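Local atomic coordinates of (2Z,6E)-hedycaryol synthase (Kitasatospora setae, PDB entry 4MC3), a protein that cyclises (2E,6E)-farnesyl diphosphate by a magnesium-dependent 1,11-closure, with addition of water, to give the sesquiterpene alcohol (2Z,6E)-hedycaryol and diphosphate. Residues 99-104 with 151-156; 106-111 with 144-149; 193-196 with 200-203; 207-212 with 294-299; 236-241 with 255-260. All coordinates share one frame; numbering follows the deposited sequence.

Interaction 1 of 5, residues 99-104 with 151-156; sequences TAIDEL and QTYTTE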
# COMPACT_ATOMS: atom_id res chain seq x y z
N THR A 99 14.52 -17.04 -1.59
CA THR A 99 15.64 -16.71 -2.43
C THR A 99 15.35 -15.45 -3.29
O THR A 99 16.15 -14.53 -3.34
CB THR A 99 16.01 -17.90 -3.33
OG1 THR A 99 16.37 -18.99 -2.47
CG2 THR A 99 17.19 -17.57 -4.21
N ALA A 100 14.19 -15.43 -3.93
CA ALA A 100 13.80 -14.28 -4.77
C ALA A 100 13.66 -13.01 -3.90
O ALA A 100 14.20 -11.91 -4.24
CB ALA A 100 12.51 -14.61 -5.45
N ILE A 101 13.01 -13.18 -2.77
CA ILE A 101 12.71 -12.04 -1.87
C ILE A 101 14.00 -11.50 -1.28
O ILE A 101 14.24 -10.27 -1.21
CB ILE A 101 11.64 -12.39 -0.79
CG1 ILE A 101 10.23 -12.62 -1.38
CG2 ILE A 101 11.54 -11.32 0.29
CD1 ILE A 101 9.67 -11.47 -2.21
N ASP A 102 14.92 -12.39 -0.89
CA ASP A 102 16.13 -11.94 -0.26
C ASP A 102 17.01 -11.17 -1.25
O ASP A 102 17.67 -10.20 -0.86
CB ASP A 102 16.90 -13.11 0.34
CG ASP A 102 16.26 -13.65 1.66
OD1 ASP A 102 15.31 -13.02 2.22
OD2 ASP A 102 16.74 -14.69 2.16
N GLU A 103 16.99 -11.57 -2.51
CA GLU A 103 17.74 -10.88 -3.55
C GLU A 103 17.17 -9.46 -3.75
O GLU A 103 17.92 -8.51 -3.84
CB GLU A 103 17.64 -11.62 -4.88
CG GLU A 103 18.43 -10.90 -5.97
CD GLU A 103 18.37 -11.58 -7.30
OE1 GLU A 103 17.26 -11.83 -7.80
OE2 GLU A 103 19.46 -11.87 -7.83
N LEU A 104 15.85 -9.34 -3.74
CA LEU A 104 15.23 -8.01 -3.87
C LEU A 104 15.56 -7.12 -2.66
O LEU A 104 15.94 -5.94 -2.79
CB LEU A 104 13.73 -8.17 -4.07
CG LEU A 104 13.31 -8.75 -5.42
CD1 LEU A 104 11.85 -9.17 -5.41
CD2 LEU A 104 13.56 -7.81 -6.59
N GLN A 151 8.50 -9.21 2.51
CA GLN A 151 8.58 -10.34 3.44
C GLN A 151 7.28 -11.07 3.57
O GLN A 151 7.28 -12.30 3.85
CB GLN A 151 9.09 -9.91 4.79
CG GLN A 151 9.50 -11.08 5.72
CD GLN A 151 10.70 -11.89 5.21
OE1 GLN A 151 11.45 -11.49 4.27
NE2 GLN A 151 10.87 -13.08 5.78
N THR A 152 6.15 -10.41 3.33
CA THR A 152 4.85 -11.10 3.40
C THR A 152 4.73 -12.24 2.43
O THR A 152 4.02 -13.23 2.75
CB THR A 152 3.65 -10.15 3.28
OG1 THR A 152 3.55 -9.57 1.97
CG2 THR A 152 3.70 -9.15 4.39
N TYR A 153 5.43 -12.19 1.30
CA TYR A 153 5.48 -13.31 0.36
C TYR A 153 6.08 -14.55 1.02
O TYR A 153 5.51 -15.67 0.89
CB TYR A 153 6.23 -12.94 -0.89
CG TYR A 153 5.52 -11.97 -1.81
CD1 TYR A 153 4.55 -12.42 -2.71
CD2 TYR A 153 5.86 -10.61 -1.84
CE1 TYR A 153 3.91 -11.54 -3.57
CE2 TYR A 153 5.19 -9.71 -2.68
CZ TYR A 153 4.23 -10.18 -3.55
OH TYR A 153 3.54 -9.34 -4.43
N THR A 154 7.15 -14.36 1.79
CA THR A 154 7.79 -15.46 2.49
C THR A 154 6.95 -15.92 3.69
O THR A 154 6.77 -17.10 3.86
CB THR A 154 9.15 -15.00 3.00
OG1 THR A 154 9.98 -14.66 1.87
CG2 THR A 154 9.77 -16.01 3.87
N THR A 155 6.42 -14.99 4.49
CA THR A 155 5.54 -15.37 5.62
C THR A 155 4.37 -16.26 5.21
O THR A 155 4.10 -17.32 5.84
CB THR A 155 5.02 -14.13 6.33
OG1 THR A 155 6.15 -13.42 6.81
CG2 THR A 155 4.11 -14.53 7.52
N GLU A 156 3.65 -15.85 4.17
CA GLU A 156 2.48 -16.60 3.79
C GLU A 156 2.85 -17.98 3.27
O GLU A 156 2.15 -18.95 3.57
CB GLU A 156 1.63 -15.75 2.83
CG GLU A 156 1.14 -14.49 3.59
CD GLU A 156 -0.02 -13.75 2.97
OE1 GLU A 156 -0.17 -13.87 1.73
OE2 GLU A 156 -0.77 -13.02 3.74
O HOH W 1 12.46 -13.61 2.73

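Interaction 2 of 5, residues 106-111 with 144-149; sequences GTLHGL and GHFEAF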
# COMPACT_ATOMS: atom_id res chain seq x y z
N GLY A 106 18.00 -7.28 -0.64
CA GLY A 106 19.41 -6.97 -0.72
C GLY A 106 19.68 -5.73 -1.54
O GLY A 106 20.56 -4.92 -1.16
N THR A 107 18.93 -5.57 -2.64
CA THR A 107 19.15 -4.43 -3.54
C THR A 107 18.95 -3.11 -2.82
O THR A 107 19.56 -2.09 -3.19
CB THR A 107 18.35 -4.46 -4.88
OG1 THR A 107 16.97 -4.14 -4.66
CG2 THR A 107 18.47 -5.79 -5.59
N LEU A 108 18.14 -3.11 -1.78
CA LEU A 108 17.80 -1.88 -1.03
C LEU A 108 18.93 -1.44 -0.13
O LEU A 108 18.89 -0.35 0.44
CB LEU A 108 16.54 -2.03 -0.23
CG LEU A 108 15.39 -2.53 -1.10
CD1 LEU A 108 14.25 -2.78 -0.16
CD2 LEU A 108 15.12 -1.43 -2.15
N HIS A 109 19.95 -2.29 -0.03
CA HIS A 109 21.12 -2.04 0.77
C HIS A 109 22.39 -2.03 -0.05
O HIS A 109 23.47 -2.05 0.50
CB HIS A 109 21.14 -3.08 1.88
CG HIS A 109 19.93 -2.99 2.75
ND1 HIS A 109 19.76 -1.98 3.67
CD2 HIS A 109 18.78 -3.70 2.76
CE1 HIS A 109 18.58 -2.11 4.25
NE2 HIS A 109 17.96 -3.15 3.71
N GLY A 110 22.26 -1.97 -1.38
CA GLY A 110 23.42 -1.94 -2.28
C GLY A 110 24.10 -3.28 -2.45
O GLY A 110 25.21 -3.35 -2.98
N LEU A 111 23.45 -4.35 -2.02
CA LEU A 111 24.03 -5.69 -2.12
C LEU A 111 23.72 -6.31 -3.49
O LEU A 111 22.76 -5.94 -4.17
CB LEU A 111 23.48 -6.59 -1.01
CG LEU A 111 24.17 -6.63 0.36
CD1 LEU A 111 24.75 -5.29 0.79
CD2 LEU A 111 23.17 -7.13 1.40
N GLY A 144 11.80 0.16 5.43
CA GLY A 144 11.19 -0.76 6.36
C GLY A 144 9.81 -1.21 5.91
O GLY A 144 9.47 -2.39 5.96
N HIS A 145 9.03 -0.26 5.41
CA HIS A 145 7.69 -0.61 4.90
C HIS A 145 7.75 -1.49 3.64
O HIS A 145 6.90 -2.39 3.47
CB HIS A 145 6.95 0.67 4.64
CG HIS A 145 6.53 1.41 5.86
ND1 HIS A 145 6.33 2.78 5.85
CD2 HIS A 145 6.18 0.99 7.11
CE1 HIS A 145 5.94 3.18 7.04
NE2 HIS A 145 5.85 2.11 7.82
N PHE A 146 8.67 -1.20 2.71
CA PHE A 146 8.83 -1.97 1.49
C PHE A 146 9.33 -3.38 1.78
O PHE A 146 8.86 -4.37 1.19
CB PHE A 146 9.63 -1.20 0.47
CG PHE A 146 9.50 -1.78 -0.93
CD1 PHE A 146 8.37 -1.48 -1.66
CD2 PHE A 146 10.47 -2.64 -1.50
CE1 PHE A 146 8.20 -2.03 -2.92
CE2 PHE A 146 10.25 -3.18 -2.76
CZ PHE A 146 9.15 -2.85 -3.46
N GLU A 147 10.31 -3.47 2.67
CA GLU A 147 10.82 -4.77 3.09
C GLU A 147 9.76 -5.58 3.79
O GLU A 147 9.68 -6.78 3.54
CB GLU A 147 12.08 -4.68 3.98
CG GLU A 147 13.30 -4.23 3.20
CD GLU A 147 14.59 -4.24 3.98
OE1 GLU A 147 14.59 -3.98 5.16
OE2 GLU A 147 15.60 -4.51 3.35
N ALA A 148 8.94 -4.94 4.63
CA ALA A 148 7.83 -5.63 5.31
C ALA A 148 6.87 -6.21 4.22
O ALA A 148 6.42 -7.33 4.32
CB ALA A 148 7.08 -4.74 6.27
N PHE A 149 6.53 -5.41 3.22
CA PHE A 149 5.69 -5.83 2.07
C PHE A 149 6.32 -7.05 1.41
O PHE A 149 5.66 -8.05 1.21
CB PHE A 149 5.54 -4.64 1.11
CG PHE A 149 5.04 -5.00 -0.23
CD1 PHE A 149 3.67 -5.18 -0.47
CD2 PHE A 149 5.92 -5.06 -1.29
CE1 PHE A 149 3.24 -5.53 -1.75
CE2 PHE A 149 5.51 -5.40 -2.51
CZ PHE A 149 4.19 -5.66 -2.77

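Interaction 3 of 5, residues 193-196 with 200-203; sequences PIFL and VRTC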
# COMPACT_ATOMS: atom_id res chain seq x y z
N PRO A 193 4.88 20.06 0.75
CA PRO A 193 5.82 21.19 0.86
C PRO A 193 7.06 20.82 1.65
O PRO A 193 8.12 21.34 1.36
CB PRO A 193 4.99 22.26 1.59
CG PRO A 193 3.58 21.92 1.24
CD PRO A 193 3.54 20.41 1.25
N ILE A 194 6.94 19.87 2.57
CA ILE A 194 8.10 19.36 3.24
C ILE A 194 7.78 17.94 3.66
O ILE A 194 6.59 17.56 3.77
CB ILE A 194 8.48 20.19 4.47
CG1 ILE A 194 7.31 20.18 5.46
CG2 ILE A 194 9.01 21.56 4.01
CD1 ILE A 194 7.67 20.92 6.71
N PHE A 195 8.83 17.17 3.89
CA PHE A 195 8.65 15.84 4.47
C PHE A 195 8.09 15.94 5.89
O PHE A 195 8.38 16.91 6.64
CB PHE A 195 9.97 15.03 4.42
CG PHE A 195 10.34 14.58 3.07
CD1 PHE A 195 10.12 13.29 2.69
CD2 PHE A 195 10.87 15.47 2.12
CE1 PHE A 195 10.39 12.87 1.41
CE2 PHE A 195 11.17 15.04 0.86
CZ PHE A 195 10.92 13.75 0.49
N LEU A 196 7.36 14.93 6.34
CA LEU A 196 6.89 14.86 7.71
C LEU A 196 8.09 14.81 8.67
O LEU A 196 9.04 14.10 8.45
CB LEU A 196 6.01 13.65 7.96
CG LEU A 196 4.74 13.42 7.11
CD1 LEU A 196 4.09 12.11 7.45
CD2 LEU A 196 3.79 14.60 7.28
N VAL A 200 6.24 13.14 13.78
CA VAL A 200 4.86 13.10 13.28
C VAL A 200 4.63 11.79 12.50
O VAL A 200 3.58 11.15 12.69
CB VAL A 200 4.57 14.30 12.34
CG1 VAL A 200 3.19 14.18 11.70
CG2 VAL A 200 4.68 15.58 13.15
N ARG A 201 5.59 11.38 11.68
CA ARG A 201 5.45 10.18 10.84
C ARG A 201 5.15 8.93 11.67
O ARG A 201 4.38 8.08 11.25
CB ARG A 201 6.72 9.91 10.02
CG ARG A 201 6.54 8.84 8.96
CD ARG A 201 7.80 8.60 8.14
NE ARG A 201 8.21 9.75 7.35
CZ ARG A 201 9.27 10.53 7.57
NH1 ARG A 201 10.10 10.34 8.61
NH2 ARG A 201 9.50 11.54 6.76
N THR A 202 5.71 8.87 12.87
CA THR A 202 5.64 7.69 13.72
C THR A 202 4.96 8.01 15.07
O THR A 202 5.07 7.23 16.04
CB THR A 202 7.05 7.11 13.98
OG1 THR A 202 7.83 8.05 14.73
CG2 THR A 202 7.79 6.78 12.70
N CYS A 203 4.23 9.13 15.15
CA CYS A 203 3.43 9.42 16.34
C CYS A 203 2.24 8.43 16.46
O CYS A 203 1.88 7.75 15.45
CB CYS A 203 2.96 10.88 16.35
SG CYS A 203 1.56 11.36 15.33
O HOH W 2 11.43 12.71 8.93

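Interaction 4 of 5, residues 207-212 with 294-299; sequences NKLRRA and DYAANV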
# COMPACT_ATOMS: atom_id res chain seq x y z
N ASN A 207 0.31 6.42 13.40
CA ASN A 207 0.42 4.97 13.30
C ASN A 207 -0.95 4.31 13.27
O ASN A 207 -1.18 3.35 12.52
CB ASN A 207 1.28 4.39 14.44
CG ASN A 207 2.74 4.78 14.38
OD1 ASN A 207 3.30 5.14 13.35
ND2 ASN A 207 3.40 4.65 15.52
N LYS A 208 -1.87 4.81 14.08
CA LYS A 208 -3.22 4.29 14.19
C LYS A 208 -3.94 4.52 12.90
O LYS A 208 -4.71 3.65 12.41
CB LYS A 208 -3.92 4.98 15.36
CG LYS A 208 -5.38 4.59 15.63
CD LYS A 208 -5.85 5.32 16.89
CE LYS A 208 -7.33 5.17 17.12
NZ LYS A 208 -7.78 5.73 18.44
N LEU A 209 -3.78 5.72 12.34
CA LEU A 209 -4.39 6.06 11.05
C LEU A 209 -3.87 5.16 9.92
O LEU A 209 -4.68 4.69 9.09
CB LEU A 209 -4.07 7.54 10.72
CG LEU A 209 -4.57 8.08 9.37
CD1 LEU A 209 -6.07 7.99 9.23
CD2 LEU A 209 -4.10 9.51 9.18
N ARG A 210 -2.56 5.01 9.87
CA ARG A 210 -1.91 4.22 8.82
C ARG A 210 -2.42 2.76 8.88
O ARG A 210 -2.79 2.19 7.87
CB ARG A 210 -0.38 4.26 9.00
CG ARG A 210 0.47 3.44 8.04
CD ARG A 210 1.97 3.50 8.30
NE ARG A 210 2.42 4.87 8.17
CZ ARG A 210 2.84 5.69 9.16
NH1 ARG A 210 3.00 5.28 10.39
NH2 ARG A 210 3.13 6.95 8.86
N ARG A 211 -2.44 2.17 10.06
CA ARG A 211 -2.91 0.80 10.21
C ARG A 211 -4.36 0.65 9.85
O ARG A 211 -4.74 -0.25 9.06
CB ARG A 211 -2.65 0.26 11.63
CG ARG A 211 -3.30 -1.11 11.84
CD ARG A 211 -3.00 -1.65 13.23
NE ARG A 211 -3.84 -2.82 13.48
CZ ARG A 211 -3.47 -4.09 13.48
NH1 ARG A 211 -2.23 -4.46 13.27
NH2 ARG A 211 -4.40 -5.00 13.74
N ALA A 212 -5.23 1.51 10.37
CA ALA A 212 -6.64 1.39 10.10
C ALA A 212 -6.98 1.65 8.66
O ALA A 212 -7.85 0.96 8.07
CB ALA A 212 -7.44 2.31 11.01
N ASP A 294 -2.46 17.37 5.30
CA ASP A 294 -2.65 17.01 3.90
C ASP A 294 -2.34 15.50 3.73
O ASP A 294 -3.06 14.79 3.00
CB ASP A 294 -1.76 17.88 3.00
CG ASP A 294 -2.27 18.05 1.57
OD1 ASP A 294 -1.98 19.12 0.97
OD2 ASP A 294 -2.90 17.16 0.99
N TYR A 295 -1.25 15.04 4.32
CA TYR A 295 -0.92 13.60 4.27
C TYR A 295 -2.07 12.76 4.82
O TYR A 295 -2.48 11.79 4.20
CB TYR A 295 0.33 13.35 5.07
CG TYR A 295 0.84 11.95 5.22
CD1 TYR A 295 1.75 11.44 4.34
CD2 TYR A 295 0.45 11.16 6.27
CE1 TYR A 295 2.31 10.19 4.54
CE2 TYR A 295 0.93 9.88 6.45
CZ TYR A 295 1.87 9.40 5.57
OH TYR A 295 2.41 8.17 5.84
N ALA A 296 -2.61 13.13 5.97
CA ALA A 296 -3.71 12.37 6.57
C ALA A 296 -5.01 12.44 5.75
O ALA A 296 -5.75 11.45 5.63
CB ALA A 296 -3.97 12.89 7.97
N ALA A 297 -5.29 13.57 5.13
CA ALA A 297 -6.41 13.65 4.19
C ALA A 297 -6.26 12.75 3.00
O ALA A 297 -7.25 12.22 2.46
CB ALA A 297 -6.67 15.10 3.72
N ASN A 298 -5.02 12.55 2.56
CA ASN A 298 -4.76 11.64 1.44
C ASN A 298 -4.99 10.17 1.85
O ASN A 298 -5.50 9.36 1.07
CB ASN A 298 -3.32 11.82 0.91
CG ASN A 298 -3.10 11.08 -0.35
OD1 ASN A 298 -2.39 10.03 -0.40
ND2 ASN A 298 -3.74 11.55 -1.37
N VAL A 299 -4.55 9.83 3.05
CA VAL A 299 -4.80 8.50 3.59
C VAL A 299 -6.32 8.26 3.58
O VAL A 299 -6.81 7.26 3.01
CB VAL A 299 -4.21 8.28 5.00
CG1 VAL A 299 -4.72 6.98 5.60
CG2 VAL A 299 -2.70 8.37 4.98
O HOH W 3 2.68 5.37 5.51

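Interaction 5 of 5, residues 236-241 with 255-260; sequences HNAVTI and DQVAVL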
# COMPACT_ATOMS: atom_id res chain seq x y z
N HIS A 236 -5.37 -16.78 2.34
CA HIS A 236 -4.95 -15.61 3.12
C HIS A 236 -5.89 -14.48 2.81
O HIS A 236 -5.56 -13.54 2.05
CB HIS A 236 -3.47 -15.24 2.89
CG HIS A 236 -2.52 -16.26 3.40
ND1 HIS A 236 -2.20 -17.39 2.68
CD2 HIS A 236 -1.87 -16.37 4.58
CE1 HIS A 236 -1.37 -18.14 3.39
NE2 HIS A 236 -1.15 -17.53 4.55
N ASN A 237 -7.04 -14.54 3.47
CA ASN A 237 -8.20 -13.69 3.18
C ASN A 237 -9.02 -13.73 4.44
O ASN A 237 -9.33 -14.80 4.96
CB ASN A 237 -8.95 -14.22 1.98
CG ASN A 237 -10.12 -13.36 1.56
OD1 ASN A 237 -11.06 -13.15 2.31
ND2 ASN A 237 -10.07 -12.87 0.31
N ALA A 238 -9.40 -12.57 4.93
CA ALA A 238 -10.11 -12.49 6.20
C ALA A 238 -11.44 -13.24 6.14
O ALA A 238 -11.89 -13.79 7.13
CB ALA A 238 -10.34 -11.03 6.59
N VAL A 239 -12.11 -13.19 4.99
CA VAL A 239 -13.39 -13.88 4.85
C VAL A 239 -13.21 -15.37 5.10
O VAL A 239 -13.90 -16.00 5.91
CB VAL A 239 -14.02 -13.64 3.49
CG1 VAL A 239 -15.31 -14.45 3.39
CG2 VAL A 239 -14.31 -12.17 3.27
N THR A 240 -12.26 -15.93 4.39
CA THR A 240 -11.93 -17.35 4.49
C THR A 240 -11.50 -17.73 5.89
O THR A 240 -11.86 -18.78 6.38
CB THR A 240 -10.83 -17.70 3.46
OG1 THR A 240 -11.32 -17.29 2.18
CG2 THR A 240 -10.51 -19.17 3.45
N ILE A 241 -10.65 -16.91 6.50
CA ILE A 241 -10.12 -17.18 7.82
C ILE A 241 -11.26 -17.30 8.85
O ILE A 241 -11.26 -18.21 9.69
CB ILE A 241 -9.09 -16.13 8.22
CG1 ILE A 241 -7.79 -16.35 7.41
CG2 ILE A 241 -8.80 -16.18 9.71
CD1 ILE A 241 -6.82 -15.17 7.42
N ASP A 255 -20.30 -10.82 6.27
CA ASP A 255 -20.96 -9.82 7.11
C ASP A 255 -20.08 -9.45 8.30
O ASP A 255 -20.03 -8.31 8.72
CB ASP A 255 -22.33 -10.33 7.58
CG ASP A 255 -23.33 -10.53 6.43
OD1 ASP A 255 -23.06 -10.08 5.29
OD2 ASP A 255 -24.42 -11.14 6.67
N GLN A 256 -19.37 -10.42 8.84
CA GLN A 256 -18.43 -10.18 9.91
C GLN A 256 -17.21 -9.33 9.49
O GLN A 256 -16.74 -8.49 10.27
CB GLN A 256 -18.01 -11.49 10.53
CG GLN A 256 -19.20 -12.13 11.24
CD GLN A 256 -18.88 -13.48 11.83
OE1 GLN A 256 -19.20 -14.53 11.24
NE2 GLN A 256 -18.20 -13.47 12.96
N VAL A 257 -16.71 -9.57 8.27
CA VAL A 257 -15.66 -8.71 7.73
C VAL A 257 -16.19 -7.27 7.53
O VAL A 257 -15.47 -6.31 7.84
CB VAL A 257 -15.03 -9.30 6.45
CG1 VAL A 257 -14.10 -8.28 5.79
CG2 VAL A 257 -14.31 -10.60 6.75
N ALA A 258 -17.44 -7.12 7.07
CA ALA A 258 -18.07 -5.79 6.95
C ALA A 258 -18.07 -5.05 8.29
O ALA A 258 -17.86 -3.84 8.36
CB ALA A 258 -19.49 -5.89 6.39
N VAL A 259 -18.31 -5.77 9.38
CA VAL A 259 -18.28 -5.13 10.71
C VAL A 259 -16.85 -4.65 11.04
O VAL A 259 -16.61 -3.55 11.58
CB VAL A 259 -18.80 -6.10 11.78
CG1 VAL A 259 -18.51 -5.59 13.18
CG2 VAL A 259 -20.30 -6.35 11.57
N LEU A 260 -15.88 -5.48 10.71
CA LEU A 260 -14.46 -5.11 10.88
C LEU A 260 -14.08 -3.90 10.06
O LEU A 260 -13.32 -3.05 10.53
CB LEU A 260 -13.51 -6.26 10.51
CG LEU A 260 -12.60 -6.91 11.53
CD1 LEU A 260 -11.53 -7.68 10.77
CD2 LEU A 260 -11.95 -5.91 12.46

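Interaction 1 of 5, residues 99-104 with 151-156
Ile101 lays its branched side chain across the base of Tyr153 and the hydroxyl of Thr154. The contact is an antiparallel helix pair of the class I terpene synthase alpha fold: the axes of the segments 99-104 and 151-156 run at 159° and approach to 9.3 Å. The two branches of the isoleucine are used differently. On one, CG1 passes Thr154 OG1 at 3.8 Å, running in the opposite direction, and the terminal CD1 comes obliquely to the Tyr153 ring, 3.9 Å from CD2, and also touches its CB, the two side chains crossing at about a right angle. With CG1 anti to the carbonyl carbon (chi1 -68°), the CG2 methyl is anti to the backbone N and comes to 4.0 Å from Gln151 OE1. Beyond this apolar wedge the seam turns polar, and no direct hydrogen bond crosses it. The Gln151 chain, bent at chi2 (65°), carries OE1 to a water between the helices, and the same oxygen also accepts from Arg105 NH1. On its far side Tyr153 reaches the active site: its OH is hydrogen-bonded to Asp82 of the DDXXXE motif, a residue that by similarity binds magnesium. The water has three partners: it accepts from Thr154 OG1 at 2.8 Å and donates to Gln151 OE1 at 2.8 Å and to Asp102 OD1 at 3.0 Å.

Interaction 2 of 5, residues 106-111 with 144-149
His109 and Glu147 meet in a short but bent hydrogen bond: NE2 donates to OE2 over 2.7 Å with an N-H...O angle of only 143°. OE2 lies in the imidazole plane but off the N-H direction, toward CD2, and NE2 meets the syn side of the carboxylate from 34° out of its plane. Glu147 is extended beyond CG, which carries its carboxylate across to the histidine; OE1 has a weak, long ion pair with Arg105. Beside this polar bridge Leu108 CD1 rests on Glu147 CG at 3.8 Å and meets the edge of the Phe146 ring, 4.0 Å from CD2. The histidine and leucine are presented by a Schellman motif that ends helix 95-107: Leu111 N bonds to Gly106 O and Gly110 N to Thr107 O, with Gly110 at positive phi as the C-prime residue. An alanine at Glu147, lacking CG and the carboxylate, would probably leave the His109 NE2 proton without this acceptor and Leu108 CD1 without its packing partner. Phe149 CD2 stands 4.1 Å above one face of the Phe146 ring, offset toward that ring's rim; Phe149 touches the bound nerolidol and is important for stabilising the cation at C-11.

Interaction 3 of 5, residues 193-196 with 200-203
Leu196 packs against the backbone and side chain of Arg201 where the chain, having left helix 181-188, folds back through the short helix 198-201 of this all-helical class I terpene synthase fold. The leucine has CG anti to its carbonyl carbon (chi1 -57°), which directs the branch toward Arg201, CD1 ending 4.1 Å from its CA, while CD2 lies more loosely beside Val200 CG1 at 4.5 Å. Arg201 behaves differently along its length. Its first two torsions are extended, with CG anti to the backbone N (chi1 -170°), and the chain then bends at chi3 (-64°), bringing the guanidinium back over the 193-196 loop. There one face of the planar group lies over Leu196 CB, and Phe195 CB stands at its edge, 4.2 Å from NH2. The carbonyl oxygen of Leu196 is 3.1 Å from NH2, but the angle is too poor for a hydrogen bond, and the two groups are linked through water instead. The strongest partner of the charge is Glu189, which takes a salt bridge from NE and accepts from Leu196 N with its other oxygen, tying the arginine and the loop to one carboxylate. A leucine in place of Arg201 would probably leave Glu189 without this countercharge and break the water bridge to the loop. Leu196 also touches Tyr295 of helix 286-309, and Phe195 meets Trp138 edge-to-face. The water accepts from Arg201 NH1 at 2.7 Å and donates to Leu196 O at 2.8 Å.

Interaction 4 of 5, residues 207-212 with 294-299
Leu209 and Arg210 both leave the helix with CG anti to the backbone N (chi1 177°), and from there they reach different parts of 294-299. Leu209 inserts its isobutyl group between Ala296 and Val299, residues one turn apart on the facing helix. CD2 lies 3.6 Å from Ala296 CB and is also near its CA, while CG is 3.9 Å from Val299 CG1 and CD1 is close to the same methyl. The leucine and valine slide past each other in opposite directions, so contact is spread along their flanks. Arg210 bends at chi3 and turns its guanidinium toward Tyr295. NH2 points at the phenolic oxygen, 3.3 Å away, in a straight but weak hydrogen bond; its N-H...O angle is 169°. The oxygen sits near the guanidinium plane, at its edge, whereas the ring itself is met obliquely. A water closes a second path, accepting from Arg210 NE at 2.7 Å and donating to Tyr295 OH at 2.8 Å, so the buried hydroxyl is held from two directions. NH2 has a stronger outside partner in Arg201 O, which joins the pair to the short helix 198-201. The axes of 207-212 and 294-299 are 10.6 Å apart at closest approach and run at 22° to each other. This is buried helix-to-helix packing of the class I terpene synthase alpha fold, here between helix 286-309 and helix 204-225, the helix that bears Asn221 and Ser225 of the NSE motif.

Interaction 5 of 5, residues 236-241 with 255-260
Val257 CG2 stands over one face of the flat peptide group joining Ala238 to Val239, 3.9 Å from Ala238 C and 3.8 Å from Val239 N. The second flat group here, the Asn237 amide, is used through its oxygen: OD1 accepts from Val239 N at 2.9 Å, the donor lying in the carbonyl plane and the N-H...O angle being 136°. Asn237 is thus the N-cap of helix 238-246. The capped N-H belongs to the same peptide group that Val257 CG2 covers. The remaining contact is aliphatic, and no hydrogen bond crosses it. The same CG2 of Val257 is 4.0 Å from Ala238 CB and 3.8 Å from Val239 CG2, the two valine side chains crossing at about a right angle. In Val257 the chi1 of 171° turns CG1 anti to the backbone N and leaves CG2, beside that N, to do all the touching. One methyl therefore meets both of the first two residues of the helix, a small, buried junction. Asp222, from the NSE motif, fastens the same turn: its carboxylate accepts from Ala238 N, and its carbonyl from Asn237 ND2. Around the junction, helix 204-225 touches Val257 through Val223 and Ala238 through Leu219, while Tyr171 and Leu168 of helix 168-178 pack on Ala238, so the start of helix 238-246 is wedged among helices 168-178, 204-225 and 250-282.

Interaction 1 joins helices 95-107 and 136-160, and interaction 2 lies at the C-terminal end of the first; their centres are 10 Å apart, and interaction 2 is nested in the chain loop that interaction 1 closes. Interaction 3 follows in series, and its centre is 11 Å from that of interaction 4. Interaction 4, between helices 204-225 and 286-309, encloses interaction 5 along the chain, yet their centres lie 22 Å apart. Interactions 1 and 4 fall on opposite sides of the chain's centre. Direct touches bridge distant contacts: Glu156 packs on His236, and His145 on Arg210. Together the five sample a helical bundle holding the nerolidol pocket, with the two motifs that probably bind magnesium.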